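PDB 4QFL: ABC transporter periplasmic peptide-binding protein from Pseudoalteromonas, which binds dipeptides such as Ala-Phe in the periplasm, probably delivering them to an ABC transporter for uptake into the cell. Local coordinates for residues 374-379 and 398-403. Numbering follows the deposited sequence.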
loop_
_atom_site.group_PDB
_atom_site.type_symbol
_atom_site.label_atom_id
_atom_site.label_comp_id
_atom_site.label_asym_id
_atom_site.label_seq_id
_atom_site.Cartn_x
_atom_site.Cartn_y
_atom_site.Cartn_z
ATOM N N MET A 374 12.135 7.655 24.834
ATOM C CA MET A 374 12.002 7.065 23.514
ATOM C C MET A 374 11.266 8.007 22.582
ATOM O O MET A 374 10.561 8.918 23.027
ATOM C CB MET A 374 11.245 5.743 23.585
ATOM C CG MET A 374 9.794 5.878 24.017
ATOM S SD MET A 374 8.971 4.283 24.047
ATOM C CE MET A 374 9.134 3.784 22.328
ATOM N N SER A 375 11.433 7.779 21.282
ATOM C CA SER A 375 10.646 8.480 20.289
ATOM C C SER A 375 9.490 7.593 19.826
ATOM O O SER A 375 9.576 6.357 19.828
ATOM C CB SER A 375 11.504 8.948 19.104
ATOM O OG SER A 375 12.129 7.864 18.417
ATOM N N ILE A 376 8.391 8.248 19.485
ATOM C CA ILE A 376 7.337 7.628 18.717
ATOM C C ILE A 376 7.169 8.470 17.481
ATOM O O ILE A 376 6.836 9.647 17.557
ATOM C CB ILE A 376 6.012 7.602 19.466
ATOM C CG1 ILE A 376 6.118 6.709 20.699
ATOM C CG2 ILE A 376 4.890 7.125 18.541
ATOM C CD1 ILE A 376 4.815 6.600 21.469
ATOM N N TRP A 377 7.427 7.867 16.335
ATOM C CA TRP A 377 7.239 8.543 15.081
ATOM C C TRP A 377 5.777 8.476 14.656
ATOM O O TRP A 377 5.176 7.405 14.680
ATOM C CB TRP A 377 8.152 7.912 14.045
ATOM C CG TRP A 377 9.567 8.344 14.228
ATOM C CD1 TRP A 377 10.310 8.276 15.372
ATOM C CD2 TRP A 377 10.415 8.910 13.230
ATOM N NE1 TRP A 377 11.576 8.772 15.146
ATOM C CE2 TRP A 377 11.660 9.168 13.837
ATOM C CE3 TRP A 377 10.242 9.215 11.877
ATOM C CZ2 TRP A 377 12.724 9.718 13.136
ATOM C CZ3 TRP A 377 11.288 9.765 11.192
ATOM C CH2 TRP A 377 12.519 10.011 11.818
ATOM N N ALA A 378 5.217 9.627 14.282
ATOM C CA ALA A 378 3.798 9.747 13.948
ATOM C C ALA A 378 3.581 10.269 12.533
ATOM O O ALA A 378 4.145 11.295 12.152
ATOM C CB ALA A 378 3.087 10.654 14.948
ATOM N N MET A 379 2.745 9.566 11.766
ATOM C CA MET A 379 2.385 9.967 10.404
ATOM C C MET A 379 1.717 11.343 10.379
ATOM O O MET A 379 0.923 11.665 11.267
ATOM C CB MET A 379 1.463 8.917 9.772
ATOM C CG MET A 379 2.058 7.529 9.800
ATOM S SD MET A 379 0.960 6.234 9.183
ATOM C CE MET A 379 -0.140 6.065 10.583
ATOM N N SER A 398 1.102 10.505 27.033
ATOM C CA SER A 398 0.507 10.566 28.360
ATOM C C SER A 398 0.523 9.211 29.077
ATOM O O SER A 398 0.899 9.124 30.247
ATOM C CB SER A 398 -0.929 11.085 28.272
ATOM O OG SER A 398 -1.675 10.704 29.423
ATOM N N ASP A 399 0.106 8.155 28.385
ATOM C CA ASP A 399 0.056 6.825 28.991
ATOM C C ASP A 399 1.414 6.364 29.513
ATOM O O ASP A 399 1.498 5.817 30.614
ATOM C CB ASP A 399 -0.468 5.780 28.005
ATOM C CG ASP A 399 -1.970 5.824 27.848
ATOM O OD1 ASP A 399 -2.641 6.451 28.693
ATOM O OD2 ASP A 399 -2.480 5.221 26.878
ATOM N N LEU A 400 2.464 6.564 28.714
ATOM C CA LEU A 400 3.797 6.040 29.020
ATOM C C LEU A 400 4.513 6.854 30.083
ATOM O O LEU A 400 5.262 6.306 30.889
ATOM C CB LEU A 400 4.654 5.979 27.760
ATOM C CG LEU A 400 4.294 4.859 26.786
ATOM C CD1 LEU A 400 4.887 5.119 25.412
ATOM C CD2 LEU A 400 4.741 3.516 27.315
ATOM N N ARG A 401 4.295 8.165 30.069
ATOM C CA ARG A 401 4.825 9.031 31.112
ATOM C C ARG A 401 4.482 8.463 32.490
ATOM O O ARG A 401 5.248 8.623 33.447
ATOM C CB ARG A 401 4.264 10.451 30.972
ATOM C CG ARG A 401 4.835 11.458 31.967
ATOM C CD ARG A 401 4.122 12.801 31.883
ATOM N NE ARG A 401 4.621 13.756 32.871
ATOM C CZ ARG A 401 5.423 14.783 32.590
ATOM N NH1 ARG A 401 5.819 15.002 31.341
ATOM N NH2 ARG A 401 5.828 15.600 33.558
ATOM N N LYS A 402 3.340 7.785 32.578
ATOM C CA LYS A 402 2.818 7.305 33.862
ATOM C C LYS A 402 3.579 6.108 34.440
ATOM O O LYS A 402 3.597 5.895 35.661
ATOM C CB LYS A 402 1.322 7.004 33.761
ATOM C CG LYS A 402 0.468 8.248 33.571
ATOM C CD LYS A 402 -1.004 7.891 33.482
ATOM C CE LYS A 402 -1.835 9.117 33.155
ATOM N NZ LYS A 402 -3.266 8.768 32.940
ATOM N N ILE A 403 4.200 5.324 33.567
ATOM C CA ILE A 403 5.105 4.287 34.019
ATOM C C ILE A 403 6.528 4.806 33.933
ATOM O O ILE A 403 7.478 4.067 34.180
ATOM C CB ILE A 403 4.995 3.019 33.182
ATOM C CG1 ILE A 403 5.321 3.318 31.718
ATOM C CG2 ILE A 403 3.617 2.429 33.316
ATOM C CD1 ILE A 403 5.516 2.072 30.889
#
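Strand 373-378, helix 389-401 and strand 406-410 form a beta-alpha-beta unit, the two strands pairing in parallel as is usual in the lobes of periplasmic binding proteins, and Met374 and Ile376 meet Leu400 where that leucine, near the C-terminal end of the helix, faces the first strand. The contact is small and wholly apolar, with 82 Å² buried. One methyl of the leucine does all the touching: CD1 of Leu400 lies 4.2 Å from CD1 of Ile376 and 4.4 Å from SD of Met374. Being two apart in the strand, Met374 and Ile376 point to the same face, the helix side, while Ser375 and Trp377 between and beyond them turn to the other. Ile376 reaches toward the helix with its longer branch extended, CD1 anti to CA (chi2 -178°). The leucine's CG-CD1 bond points almost straight at this methyl, whose own CG1-CD1 bond is oblique to that line. Met374 is extended to its sulfur, SD anti to CA (chi2 179°), which brings the sulfur rather than CE to the leucine methyl; CE turns away. The backbones remain well apart, 9.9 Å between CA of Met374 and CA of Leu400, a gap bridged by side chains alone. Val407 of strand 406-410 touches both Ile376 and Leu400, so the second strand of the unit shares in this packing. Strand 373-378 itself runs between strands 406-410 and 428-434, with helix 414-422 packed against Trp377 on its other face.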